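Local coordinates for putative ABC-transporter ATP-binding protein (Alicyclobacillus acidocaldarius, PDB 1Z47), which probably binds and hydrolyses ATP as the nucleotide-binding subunit of a putative ABC-type sulfate importer, at residues Arg305-Gly310 with Ala314-Thr319; Glu262-Ala267 with Val343-Thr348; Asp106-Gly111 with Arg127-Phe132; Val154-Ala159 with Thr186-Val191. One frame throughout, in Å; residues are numbered along the deposited sequence.

Contact 1 of 4, residues Arg305-Gly310 with Ala314-Thr319; sequences RSAFKG and ACWIRT
The carbonyl oxygen of R305 accepts the backbone N-H of W316 at 2.8 Å (R305 O to W316 N), the donor lying nearly along the C=O axis (173°). A CA-H...O contact reaches that same oxygen, C315 CA to R305 O, 3.5 Å. The return bond, R305 N to W316 O, is weak at 3.3 Å, whereas A307 and A314 exchange two bonds, A307 N to A314 O and A314 N to A307 O, each 2.8 Å long. Between these hydrogen-bonded pairs lies the non-hydrogen-bonded pair S306 and C315, whose side chains share the face opposite to R305, A307, A314 and W316.

R305 and W316 run side by side in the same direction, guanidinium and indole planes only 6° apart, with R305 NH2 3.9 Å from W316 CZ3. A bend at chi2 (136°) folds the arginine back beside the ring, and the methyl of A307 meets the indole edge in its plane, A307 CB to W316 CZ3, 3.9 Å. R305 NH2 also donates to the carbonyl O of E211 of the second subunit; an alanine here would probably leave that oxygen without this donor and one flank of the indole less well packed.

K309 NZ forms salt bridges with E207 and E211 of the second subunit. The antiparallel hairpin of strands 301-308 and 312-319 lies between strands 342-347 and 324-330 in the sheet.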
loop_
_atom_site.group_PDB
_atom_site.type_symbol
_atom_site.label_atom_id
_atom_site.label_comp_id
_atom_site.label_asym_id
_atom_site.label_seq_id
_atom_site.Cartn_x
_atom_site.Cartn_y
_atom_site.Cartn_z
ATOM N N ARG B 305 -6.758 -13.288 16.721
ATOM C CA ARG B 305 -5.864 -13.983 15.808
ATOM C C ARG B 305 -4.574 -13.239 15.532
ATOM O O ARG B 305 -4.395 -12.101 15.976
ATOM C CB ARG B 305 -6.576 -14.336 14.493
ATOM C CG ARG B 305 -6.871 -13.203 13.585
ATOM C CD ARG B 305 -6.517 -13.599 12.176
ATOM N NE ARG B 305 -6.484 -12.430 11.314
ATOM C CZ ARG B 305 -5.906 -12.394 10.117
ATOM N NH1 ARG B 305 -5.304 -13.475 9.625
ATOM N NH2 ARG B 305 -5.922 -11.268 9.420
ATOM N N SER B 306 -3.666 -13.923 14.834
ATOM C CA SER B 306 -2.363 -13.374 14.473
ATOM C C SER B 306 -2.099 -13.569 12.979
ATOM O O SER B 306 -2.705 -14.430 12.339
ATOM C CB SER B 306 -1.254 -14.057 15.289
ATOM O OG SER B 306 -1.038 -13.433 16.555
ATOM N N ALA B 307 -1.213 -12.743 12.426
ATOM C CA ALA B 307 -0.844 -12.830 11.014
ATOM C C ALA B 307 0.639 -12.487 10.900
ATOM O O ALA B 307 1.085 -11.439 11.349
ATOM C CB ALA B 307 -1.688 -11.857 10.158
ATOM N N PHE B 308 1.397 -13.400 10.306
ATOM C CA PHE B 308 2.821 -13.198 10.134
ATOM C C PHE B 308 3.047 -12.192 9.012
ATOM O O PHE B 308 2.657 -12.439 7.872
ATOM C CB PHE B 308 3.493 -14.525 9.769
ATOM C CG PHE B 308 4.968 -14.406 9.570
ATOM C CD1 PHE B 308 5.798 -14.069 10.632
ATOM C CD2 PHE B 308 5.530 -14.559 8.304
ATOM C CE1 PHE B 308 7.166 -13.877 10.442
ATOM C CE2 PHE B 308 6.902 -14.369 8.106
ATOM C CZ PHE B 308 7.719 -14.027 9.173
ATOM N N LYS B 309 3.712 -11.081 9.298
ATOM C CA LYS B 309 3.916 -10.104 8.231
ATOM C C LYS B 309 5.375 -9.890 7.837
ATOM O O LYS B 309 5.720 -8.906 7.189
ATOM C CB LYS B 309 3.232 -8.784 8.612
ATOM C CG LYS B 309 1.707 -8.970 8.812
ATOM C CD LYS B 309 0.975 -7.656 8.844
ATOM C CE LYS B 309 0.971 -6.999 7.477
ATOM N NZ LYS B 309 0.374 -5.646 7.557
ATOM N N GLY B 310 6.231 -10.829 8.225
ATOM C CA GLY B 310 7.641 -10.741 7.882
ATOM C C GLY B 310 8.521 -10.189 8.976
ATOM O O GLY B 310 9.102 -10.942 9.751
ATOM N N ALA B 314 1.403 -9.607 13.384
ATOM C CA ALA B 314 0.299 -8.758 13.792
ATOM C C ALA B 314 -0.625 -9.585 14.667
ATOM O O ALA B 314 -1.002 -10.704 14.310
ATOM C CB ALA B 314 -0.461 -8.231 12.570
ATOM N N CYS B 315 -0.981 -9.034 15.815
ATOM C CA CYS B 315 -1.873 -9.741 16.709
ATOM C C CYS B 315 -3.081 -8.890 17.117
ATOM O O CYS B 315 -2.929 -7.801 17.667
ATOM C CB CYS B 315 -1.098 -10.187 17.950
ATOM S SG CYS B 315 -2.046 -11.290 19.033
ATOM N N TRP B 316 -4.277 -9.385 16.816
ATOM C CA TRP B 316 -5.503 -8.693 17.197
ATOM C C TRP B 316 -6.069 -9.342 18.467
ATOM O O TRP B 316 -6.214 -10.567 18.540
ATOM C CB TRP B 316 -6.535 -8.766 16.068
ATOM C CG TRP B 316 -6.167 -7.869 14.901
ATOM C CD1 TRP B 316 -6.463 -6.538 14.754
ATOM C CD2 TRP B 316 -5.353 -8.225 13.776
ATOM N NE1 TRP B 316 -5.878 -6.042 13.607
ATOM C CE2 TRP B 316 -5.189 -7.058 12.989
ATOM C CE3 TRP B 316 -4.737 -9.415 13.360
ATOM C CZ2 TRP B 316 -4.436 -7.049 11.804
ATOM C CZ3 TRP B 316 -3.984 -9.407 12.180
ATOM C CH2 TRP B 316 -3.842 -8.225 11.420
ATOM N N ILE B 317 -6.369 -8.510 19.457
ATOM C CA ILE B 317 -6.933 -8.971 20.735
ATOM C C ILE B 317 -8.176 -8.157 21.136
ATOM O O ILE B 317 -8.293 -6.969 20.806
ATOM C CB ILE B 317 -5.896 -8.857 21.865
ATOM C CG1 ILE B 317 -5.448 -7.405 21.997
ATOM C CG2 ILE B 317 -4.702 -9.786 21.570
ATOM C CD1 ILE B 317 -4.497 -7.127 23.140
ATOM N N ARG B 318 -9.101 -8.810 21.840
ATOM C CA ARG B 318 -10.342 -8.171 22.296
ATOM C C ARG B 318 -10.337 -8.073 23.806
ATOM O O ARG B 318 -10.263 -9.089 24.497
ATOM C CB ARG B 318 -11.556 -8.992 21.885
ATOM C CG ARG B 318 -12.900 -8.384 22.313
ATOM C CD ARG B 318 -14.015 -9.402 22.138
ATOM N NE ARG B 318 -13.883 -10.087 20.857
ATOM C CZ ARG B 318 -14.174 -9.537 19.680
ATOM N NH1 ARG B 318 -14.008 -10.230 18.560
ATOM N NH2 ARG B 318 -14.658 -8.301 19.628
ATOM N N THR B 319 -10.406 -6.853 24.313
ATOM C CA THR B 319 -10.427 -6.625 25.752
ATOM C C THR B 319 -11.756 -7.059 26.345
ATOM O O THR B 319 -12.698 -7.407 25.627
ATOM C CB THR B 319 -10.263 -5.152 26.079
ATOM O OG1 THR B 319 -11.416 -4.430 25.618
ATOM C CG2 THR B 319 -9.048 -4.620 25.413
#

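Contact 2 of 4, residues Glu262-Ala267 with Val343-Thr348; sequences EVAGAA and VHMNVT
The methyl of A264 projects toward strand 342-347 and rests against the base of the M345 side chain, A264 CB to M345 CB at 3.7 Å, with M345 SD 4.1 Å from A264 CB. M345 thus offers a shallow bay, bounded by its CB and its sulfur, and the alanine is the small bump that fits it. The first two methionine torsions shape the bay: chi1 of -71° sets CG beside the backbone N, and the extended chi2 carries the sulfur onward past the alanine methyl.

The bump itself belongs to a two-residue beta-hairpin turn, close to type I', between strands 260-262 and 267-269 of the C-terminal region assigned to the CysA regulatory domain. V263 and A266 exchange backbone bonds across the turn, V263 N to A266 O at 2.8 Å and a weaker return bond, while A264 and G265 at its corners both take positive phi. The turn packs on sheet strand 342-347.

Beside the alanine, V263 and V347 cross at about a right angle and touch through V263 CG1 and V347 CG2, 3.8 Å apart. V347 CG2 lies at the longer distance of 4.5 Å from A264 CB and thereby borders the alanine methyl as well. Strand 279-284 supplies further packing, V282 against V263 and V284 against V347, and H300 touches A264.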
loop_
_atom_site.group_PDB
_atom_site.type_symbol
_atom_site.label_atom_id
_atom_site.label_comp_id
_atom_site.label_asym_id
_atom_site.label_seq_id
_atom_site.Cartn_x
_atom_site.Cartn_y
_atom_site.Cartn_z
ATOM N N GLU B 262 -7.537 5.211 32.412
ATOM C CA GLU B 262 -7.187 3.806 32.603
ATOM C C GLU B 262 -7.049 3.073 31.273
ATOM O O GLU B 262 -8.027 2.913 30.544
ATOM C CB GLU B 262 -8.250 3.112 33.456
ATOM C CG GLU B 262 -9.297 4.068 34.045
ATOM C CD GLU B 262 -10.382 4.497 33.036
ATOM O OE1 GLU B 262 -10.063 5.202 32.047
ATOM O OE2 GLU B 262 -11.560 4.117 33.246
ATOM N N VAL B 263 -5.836 2.620 30.981
ATOM C CA VAL B 263 -5.560 1.901 29.746
ATOM C C VAL B 263 -4.899 0.564 30.075
ATOM O O VAL B 263 -3.767 0.519 30.562
ATOM C CB VAL B 263 -4.637 2.747 28.817
ATOM C CG1 VAL B 263 -4.446 2.070 27.496
ATOM C CG2 VAL B 263 -5.234 4.136 28.616
ATOM N N ALA B 264 -5.629 -0.521 29.838
ATOM C CA ALA B 264 -5.124 -1.876 30.079
ATOM C C ALA B 264 -4.542 -2.095 31.481
ATOM O O ALA B 264 -3.406 -2.563 31.623
ATOM C CB ALA B 264 -4.069 -2.223 29.022
ATOM N N GLY B 265 -5.313 -1.774 32.514
ATOM C CA GLY B 265 -4.813 -1.950 33.868
ATOM C C GLY B 265 -3.640 -1.034 34.182
ATOM O O GLY B 265 -2.779 -1.358 34.995
ATOM N N ALA B 266 -3.591 0.114 33.527
ATOM C CA ALA B 266 -2.515 1.058 33.772
ATOM C C ALA B 266 -3.121 2.444 33.835
ATOM O O ALA B 266 -4.020 2.765 33.064
ATOM C CB ALA B 266 -1.487 0.987 32.656
ATOM N N ALA B 267 -2.639 3.255 34.767
ATOM C CA ALA B 267 -3.116 4.612 34.920
ATOM C C ALA B 267 -2.165 5.535 34.184
ATOM O O ALA B 267 -1.026 5.716 34.597
ATOM C CB ALA B 267 -3.170 4.994 36.396
ATOM N N VAL B 343 -4.582 -12.894 27.542
ATOM C CA VAL B 343 -3.365 -12.104 27.714
ATOM C C VAL B 343 -3.484 -10.802 28.490
ATOM O O VAL B 343 -4.571 -10.238 28.648
ATOM C CB VAL B 343 -2.729 -11.729 26.349
ATOM C CG1 VAL B 343 -2.239 -12.979 25.632
ATOM C CG2 VAL B 343 -3.749 -10.971 25.491
ATOM N N HIS B 344 -2.320 -10.336 28.935
ATOM C CA HIS B 344 -2.131 -9.101 29.682
ATOM C C HIS B 344 -1.463 -8.154 28.700
ATOM O O HIS B 344 -0.597 -8.583 27.935
ATOM C CB HIS B 344 -1.195 -9.364 30.874
ATOM C CG HIS B 344 -0.576 -8.130 31.461
ATOM N ND1 HIS B 344 -1.116 -7.465 32.542
ATOM C CD2 HIS B 344 0.547 -7.451 31.129
ATOM C CE1 HIS B 344 -0.354 -6.430 32.849
ATOM N NE2 HIS B 344 0.662 -6.398 32.006
ATOM N N MET B 345 -1.871 -6.882 28.717
ATOM C CA MET B 345 -1.326 -5.846 27.837
ATOM C C MET B 345 -0.396 -4.911 28.582
ATOM O O MET B 345 -0.563 -4.679 29.773
ATOM C CB MET B 345 -2.446 -4.994 27.240
ATOM C CG MET B 345 -3.300 -5.685 26.210
ATOM S SD MET B 345 -4.763 -4.681 25.859
ATOM C CE MET B 345 -6.012 -5.695 26.570
ATOM N N ASN B 346 0.559 -4.346 27.856
ATOM C CA ASN B 346 1.527 -3.431 28.433
ATOM C C ASN B 346 1.773 -2.267 27.484
ATOM O O ASN B 346 2.656 -2.335 26.615
ATOM C CB ASN B 346 2.844 -4.158 28.666
ATOM C CG ASN B 346 3.758 -3.416 29.608
ATOM O OD1 ASN B 346 3.806 -2.180 29.631
ATOM N ND2 ASN B 346 4.507 -4.173 30.390
ATOM N N VAL B 347 1.011 -1.191 27.646
ATOM C CA VAL B 347 1.181 -0.039 26.781
ATOM C C VAL B 347 2.477 0.625 27.203
ATOM O O VAL B 347 2.632 0.933 28.370
ATOM C CB VAL B 347 -0.016 0.923 26.935
ATOM C CG1 VAL B 347 0.199 2.195 26.131
ATOM C CG2 VAL B 347 -1.272 0.210 26.483
ATOM N N THR B 348 3.407 0.820 26.262
ATOM C CA THR B 348 4.703 1.435 26.571
ATOM C C THR B 348 4.877 2.895 26.146
ATOM O O THR B 348 5.661 3.614 26.751
ATOM C CB THR B 348 5.890 0.607 25.974
ATOM O OG1 THR B 348 5.848 0.650 24.540
ATOM C CG2 THR B 348 5.818 -0.842 26.448
#

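Contact 3 of 4, residues Asp106-Gly111 with Arg127-Phe132; sequences DNVSFG and RELLRF
Two helices of the ATP-binding cassette, 104-109 and 119-132, meet here through V108, whose two methyls are divided between L129 and L130. V108 CG1 lies 4.1 Å from L129 CD1, and V108 CG2 lies 4.0 Å from L130 CD2. The forked valine thus gives one methyl to each leucine.

Its chi1 of 168° sets CG1 anti to the backbone N and CG2 anti to the carbonyl carbon, and this rotation lets both branches be used at once. The leucines, although consecutive in sequence, approach differently. L129 points at the first helix and its side chain runs aslant that of V108; L130 starts out to one flank, but its end bends nearer and passes V108 heading the other way. In both leucines CG lies beside the backbone N and chi2 holds CD1 anti to CA, yet L129 makes contact with that extended branch, CD1, while L130 uses its other branch, CD2.

The contact belongs to the alpha-helical subdomain of the ABC cassette, where these short segments pack together with helix 148-160. V108 leans on V154 and A157 of that helix as well as on V126 of helix 119-132, while L129 reaches A161. On the first helix, S109 OG makes a weak hydrogen bond to D106 O at 3.3 Å. N107, the residue before V108, is fixed through its side-chain amide: OD1 accepts from the backbone N of F99, and ND2 donates to the carbonyl O of T103. F132, one turn beyond L129, packs on V191 and E194 of helix 178-195.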
loop_
_atom_site.group_PDB
_atom_site.type_symbol
_atom_site.label_atom_id
_atom_site.label_comp_id
_atom_site.label_asym_id
_atom_site.label_seq_id
_atom_site.Cartn_x
_atom_site.Cartn_y
_atom_site.Cartn_z
ATOM N N ASP B 106 11.205 11.345 -29.461
ATOM C CA ASP B 106 10.417 12.520 -29.813
ATOM C C ASP B 106 9.480 12.968 -28.712
ATOM O O ASP B 106 9.203 14.162 -28.587
ATOM C CB ASP B 106 9.665 12.276 -31.120
ATOM C CG ASP B 106 10.592 12.266 -32.310
ATOM O OD1 ASP B 106 11.730 12.765 -32.174
ATOM O OD2 ASP B 106 10.194 11.776 -33.380
ATOM N N ASN B 107 9.004 12.019 -27.908
ATOM C CA ASN B 107 8.131 12.360 -26.789
ATOM C C ASN B 107 8.912 13.240 -25.825
ATOM O O ASN B 107 8.402 14.250 -25.341
ATOM C CB ASN B 107 7.684 11.107 -26.047
ATOM C CG ASN B 107 6.286 10.681 -26.427
ATOM O OD1 ASN B 107 5.301 11.241 -25.938
ATOM N ND2 ASN B 107 6.186 9.694 -27.313
ATOM N N VAL B 108 10.158 12.845 -25.564
ATOM C CA VAL B 108 11.034 13.570 -24.644
ATOM C C VAL B 108 11.580 14.906 -25.152
ATOM O O VAL B 108 11.835 15.800 -24.351
ATOM C CB VAL B 108 12.232 12.686 -24.210
ATOM C CG1 VAL B 108 13.284 13.523 -23.499
ATOM C CG2 VAL B 108 11.741 11.582 -23.282
ATOM N N SER B 109 11.753 15.055 -26.464
ATOM C CA SER B 109 12.298 16.302 -26.999
ATOM C C SER B 109 11.231 17.390 -27.084
ATOM O O SER B 109 11.546 18.575 -27.182
ATOM C CB SER B 109 12.940 16.070 -28.379
ATOM O OG SER B 109 11.974 15.830 -29.382
ATOM N N PHE B 110 9.972 16.969 -27.022
ATOM C CA PHE B 110 8.815 17.867 -27.072
ATOM C C PHE B 110 8.994 19.216 -26.342
ATOM O O PHE B 110 8.767 20.280 -26.918
ATOM C CB PHE B 110 7.599 17.140 -26.495
ATOM C CG PHE B 110 6.290 17.815 -26.788
ATOM C CD1 PHE B 110 5.708 17.718 -28.053
ATOM C CD2 PHE B 110 5.635 18.551 -25.803
ATOM C CE1 PHE B 110 4.492 18.347 -28.332
ATOM C CE2 PHE B 110 4.419 19.184 -26.074
ATOM C CZ PHE B 110 3.847 19.080 -27.341
ATOM N N GLY B 111 9.391 19.169 -25.075
ATOM C CA GLY B 111 9.571 20.392 -24.303
ATOM C C GLY B 111 10.659 21.335 -24.791
ATOM O O GLY B 111 10.442 22.541 -24.905
ATOM N N ARG B 127 19.445 13.143 -25.382
ATOM C CA ARG B 127 20.261 11.967 -25.166
ATOM C C ARG B 127 20.720 11.902 -23.734
ATOM O O ARG B 127 20.879 10.815 -23.165
ATOM C CB ARG B 127 21.450 11.966 -26.136
ATOM C CG ARG B 127 20.957 11.992 -27.576
ATOM C CD ARG B 127 22.029 11.726 -28.612
ATOM N NE ARG B 127 21.469 11.881 -29.957
ATOM C CZ ARG B 127 20.540 11.087 -30.493
ATOM N NH1 ARG B 127 20.052 10.054 -29.812
ATOM N NH2 ARG B 127 20.082 11.345 -31.713
ATOM N N GLU B 128 20.912 13.081 -23.151
ATOM C CA GLU B 128 21.338 13.204 -21.769
ATOM C C GLU B 128 20.280 12.568 -20.863
ATOM O O GLU B 128 20.589 11.725 -20.032
ATOM C CB GLU B 128 21.483 14.689 -21.406
ATOM C CG GLU B 128 22.122 14.952 -20.041
ATOM C CD GLU B 128 21.791 16.335 -19.467
ATOM O OE1 GLU B 128 21.793 17.343 -20.218
ATOM O OE2 GLU B 128 21.537 16.414 -18.242
ATOM N N LEU B 129 19.036 13.008 -21.026
ATOM C CA LEU B 129 17.931 12.506 -20.219
ATOM C C LEU B 129 17.693 11.008 -20.419
ATOM O O LEU B 129 17.508 10.266 -19.450
ATOM C CB LEU B 129 16.659 13.287 -20.544
ATOM C CG LEU B 129 16.680 14.736 -20.062
ATOM C CD1 LEU B 129 15.516 15.508 -20.663
ATOM C CD2 LEU B 129 16.633 14.742 -18.540
ATOM N N LEU B 130 17.722 10.561 -21.670
ATOM C CA LEU B 130 17.484 9.146 -21.959
ATOM C C LEU B 130 18.497 8.211 -21.300
ATOM O O LEU B 130 18.120 7.163 -20.771
ATOM C CB LEU B 130 17.436 8.899 -23.481
ATOM C CG LEU B 130 16.298 9.589 -24.243
ATOM C CD1 LEU B 130 16.387 9.200 -25.716
ATOM C CD2 LEU B 130 14.935 9.193 -23.666
ATOM N N ARG B 131 19.780 8.566 -21.323
ATOM C CA ARG B 131 20.768 7.707 -20.695
ATOM C C ARG B 131 20.623 7.780 -19.187
ATOM O O ARG B 131 20.716 6.759 -18.502
ATOM C CB ARG B 131 22.188 8.100 -21.112
ATOM C CG ARG B 131 22.537 7.626 -22.518
ATOM C CD ARG B 131 23.735 8.371 -23.089
ATOM N NE ARG B 131 23.603 9.818 -22.917
ATOM C CZ ARG B 131 24.229 10.723 -23.665
ATOM N NH1 ARG B 131 25.030 10.334 -24.649
ATOM N NH2 ARG B 131 24.067 12.015 -23.414
ATOM N N PHE B 132 20.376 8.971 -18.653
ATOM C CA PHE B 132 20.230 9.060 -17.210
ATOM C C PHE B 132 19.103 8.155 -16.737
ATOM O O PHE B 132 19.246 7.443 -15.749
ATOM C CB PHE B 132 19.931 10.485 -16.750
ATOM C CG PHE B 132 19.649 10.583 -15.280
ATOM C CD1 PHE B 132 20.615 10.189 -14.349
ATOM C CD2 PHE B 132 18.404 11.017 -14.820
ATOM C CE1 PHE B 132 20.342 10.222 -12.975
ATOM C CE2 PHE B 132 18.123 11.053 -13.449
ATOM C CZ PHE B 132 19.092 10.655 -12.526
#

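Contact 4 of 4, residues Val154-Ala159 with Thr186-Val191; sequences VALARA and TFVRQV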
loop_
_atom_site.group_PDB
_atom_site.type_symbol
_atom_site.label_atom_id
_atom_site.label_comp_id
_atom_site.label_asym_id
_atom_site.label_seq_id
_atom_site.Cartn_x
_atom_site.Cartn_y
_atom_site.Cartn_z
ATOM N N VAL B 154 9.488 7.615 -19.201
ATOM C CA VAL B 154 9.474 8.503 -20.361
ATOM C C VAL B 154 8.718 9.796 -20.044
ATOM O O VAL B 154 9.129 10.877 -20.446
ATOM C CB VAL B 154 8.846 7.804 -21.620
ATOM C CG1 VAL B 154 8.799 8.772 -22.797
ATOM C CG2 VAL B 154 9.670 6.573 -22.009
ATOM N N ALA B 155 7.623 9.683 -19.301
ATOM C CA ALA B 155 6.828 10.849 -18.933
ATOM C C ALA B 155 7.657 11.789 -18.049
ATOM O O ALA B 155 7.605 13.013 -18.193
ATOM C CB ALA B 155 5.528 10.389 -18.190
ATOM N N LEU B 156 8.426 11.225 -17.129
ATOM C CA LEU B 156 9.262 12.058 -16.270
ATOM C C LEU B 156 10.349 12.736 -17.124
ATOM O O LEU B 156 10.712 13.896 -16.875
ATOM C CB LEU B 156 9.898 11.223 -15.147
ATOM C CG LEU B 156 10.851 11.935 -14.173
ATOM C CD1 LEU B 156 10.153 13.129 -13.518
ATOM C CD2 LEU B 156 11.319 10.947 -13.104
ATOM N N ALA B 157 10.853 12.037 -18.143
ATOM C CA ALA B 157 11.885 12.624 -19.015
ATOM C C ALA B 157 11.325 13.825 -19.809
ATOM O O ALA B 157 11.977 14.876 -19.910
ATOM C CB ALA B 157 12.449 11.546 -19.972
ATOM N N ARG B 158 10.126 13.660 -20.367
ATOM C CA ARG B 158 9.436 14.715 -21.124
ATOM C C ARG B 158 9.225 15.944 -20.255
ATOM O O ARG B 158 9.478 17.064 -20.683
ATOM C CB ARG B 158 8.057 14.232 -21.609
ATOM C CG ARG B 158 7.185 15.309 -22.252
ATOM C CD ARG B 158 5.916 14.721 -22.881
ATOM N NE ARG B 158 5.055 14.086 -21.880
ATOM C CZ ARG B 158 3.926 13.428 -22.148
ATOM N NH1 ARG B 158 3.221 12.891 -21.156
ATOM N NH2 ARG B 158 3.497 13.295 -23.398
ATOM N N ALA B 159 8.748 15.729 -19.034
ATOM C CA ALA B 159 8.495 16.831 -18.107
ATOM C C ALA B 159 9.771 17.580 -17.755
ATOM O O ALA B 159 9.751 18.800 -17.628
ATOM C CB ALA B 159 7.824 16.305 -16.811
ATOM N N THR B 186 10.996 4.838 -5.805
ATOM C CA THR B 186 12.420 4.854 -5.493
ATOM C C THR B 186 13.179 5.522 -6.642
ATOM O O THR B 186 14.170 6.221 -6.430
ATOM C CB THR B 186 12.960 3.417 -5.258
ATOM O OG1 THR B 186 12.433 2.918 -4.024
ATOM C CG2 THR B 186 14.474 3.408 -5.174
ATOM N N PHE B 187 12.681 5.333 -7.856
ATOM C CA PHE B 187 13.313 5.924 -9.025
ATOM C C PHE B 187 13.102 7.432 -9.058
ATOM O O PHE B 187 14.056 8.200 -9.284
ATOM C CB PHE B 187 12.737 5.293 -10.289
ATOM C CG PHE B 187 13.246 5.907 -11.543
ATOM C CD1 PHE B 187 14.596 5.877 -11.840
ATOM C CD2 PHE B 187 12.372 6.506 -12.433
ATOM C CE1 PHE B 187 15.070 6.443 -13.012
ATOM C CE2 PHE B 187 12.831 7.071 -13.596
ATOM C CZ PHE B 187 14.183 7.037 -13.891
ATOM N N VAL B 188 11.856 7.852 -8.836
ATOM C CA VAL B 188 11.510 9.265 -8.837
ATOM C C VAL B 188 12.361 9.983 -7.790
ATOM O O VAL B 188 12.831 11.100 -8.022
ATOM C CB VAL B 188 10.003 9.487 -8.510
ATOM C CG1 VAL B 188 9.759 10.947 -8.135
ATOM C CG2 VAL B 188 9.126 9.106 -9.718
ATOM N N ARG B 189 12.557 9.341 -6.645
ATOM C CA ARG B 189 13.376 9.942 -5.589
ATOM C C ARG B 189 14.828 10.076 -6.063
ATOM O O ARG B 189 15.428 11.133 -5.931
ATOM C CB ARG B 189 13.328 9.106 -4.294
ATOM C CG ARG B 189 14.110 9.720 -3.108
ATOM C CD ARG B 189 13.478 10.995 -2.512
ATOM N NE ARG B 189 14.523 11.938 -2.085
ATOM C CZ ARG B 189 14.425 12.831 -1.104
ATOM N NH1 ARG B 189 13.320 12.947 -0.385
ATOM N NH2 ARG B 189 15.447 13.633 -0.850
ATOM N N GLN B 190 15.392 9.014 -6.627
ATOM C CA GLN B 190 16.780 9.086 -7.101
ATOM C C GLN B 190 16.927 10.179 -8.170
ATOM O O GLN B 190 17.902 10.945 -8.180
ATOM C CB GLN B 190 17.239 7.722 -7.651
ATOM C CG GLN B 190 18.509 7.798 -8.484
ATOM C CD GLN B 190 18.977 6.443 -8.987
ATOM O OE1 GLN B 190 19.555 5.655 -8.232
ATOM N NE2 GLN B 190 18.724 6.161 -10.268
ATOM N N VAL B 191 15.949 10.269 -9.062
ATOM C CA VAL B 191 16.001 11.286 -10.095
ATOM C C VAL B 191 15.965 12.677 -9.435
ATOM O O VAL B 191 16.806 13.533 -9.723
ATOM C CB VAL B 191 14.848 11.100 -11.092
ATOM C CG1 VAL B 191 14.690 12.339 -11.959
ATOM C CG2 VAL B 191 15.138 9.886 -11.982
#
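L156 CD2 carries this contact alone from its helix, meeting F187, V188 and V191 on the other. The leucine and V191 reach toward each other tip to tip, with L156 CD2 3.8 Å from V191 CG1 and 4.1 Å from V191 CG2. A chi1 of 178° extends the leucine straight out from its helix, with CG opposite the backbone N; chi2 of 56° turns CD1 aside and leaves CD2 to continue the extended chain toward V191.

Both methyls of V191 are put to work: while CG1 faces the leucine most closely, V191 CG2 lies 3.5 Å above one face of the F187 ring, offset toward its rim. F187 brings CE2 to 4.2 Å from L156 CD2 in an oblique approach. V188 CG2 is the most distant of the three partners, 4.4 Å from L156 CD2.

The axes of the two short helical segments run 12.0 Å apart at 25°, roughly parallel, and at this separation L156 spans the gap between them. Helix 148-160, strand 166-170 and helix 178-195 follow in sequence, the two helices packing side by side against that strand of the mixed sheet, where F169 touches L156 and V188 and L167 touches L156; M133 abuts L156 and F187.

How the contacts relate
From the N terminus, contact 3 closes first, joining helices 104-109 and 119-132 over a short connection. Contact 4 follows in series, tying helix 148-160 to helix 178-195 across strand 166-170. Their centres are about 11 Å apart and they touch, N107 O meeting R158 CG at 3.5 Å and L129 CD1 meeting A157 O at 3.7 Å. Contact 2 then opens in the C-terminal region and closes a long loop, within which the hairpin of contact 1 is completed. These two also touch, I317 and T319 packing on M345 of the same sheet. Contacts 2 and 3 stand farthest apart, centres about 59 Å from each other, at opposite sides of the chain's centre.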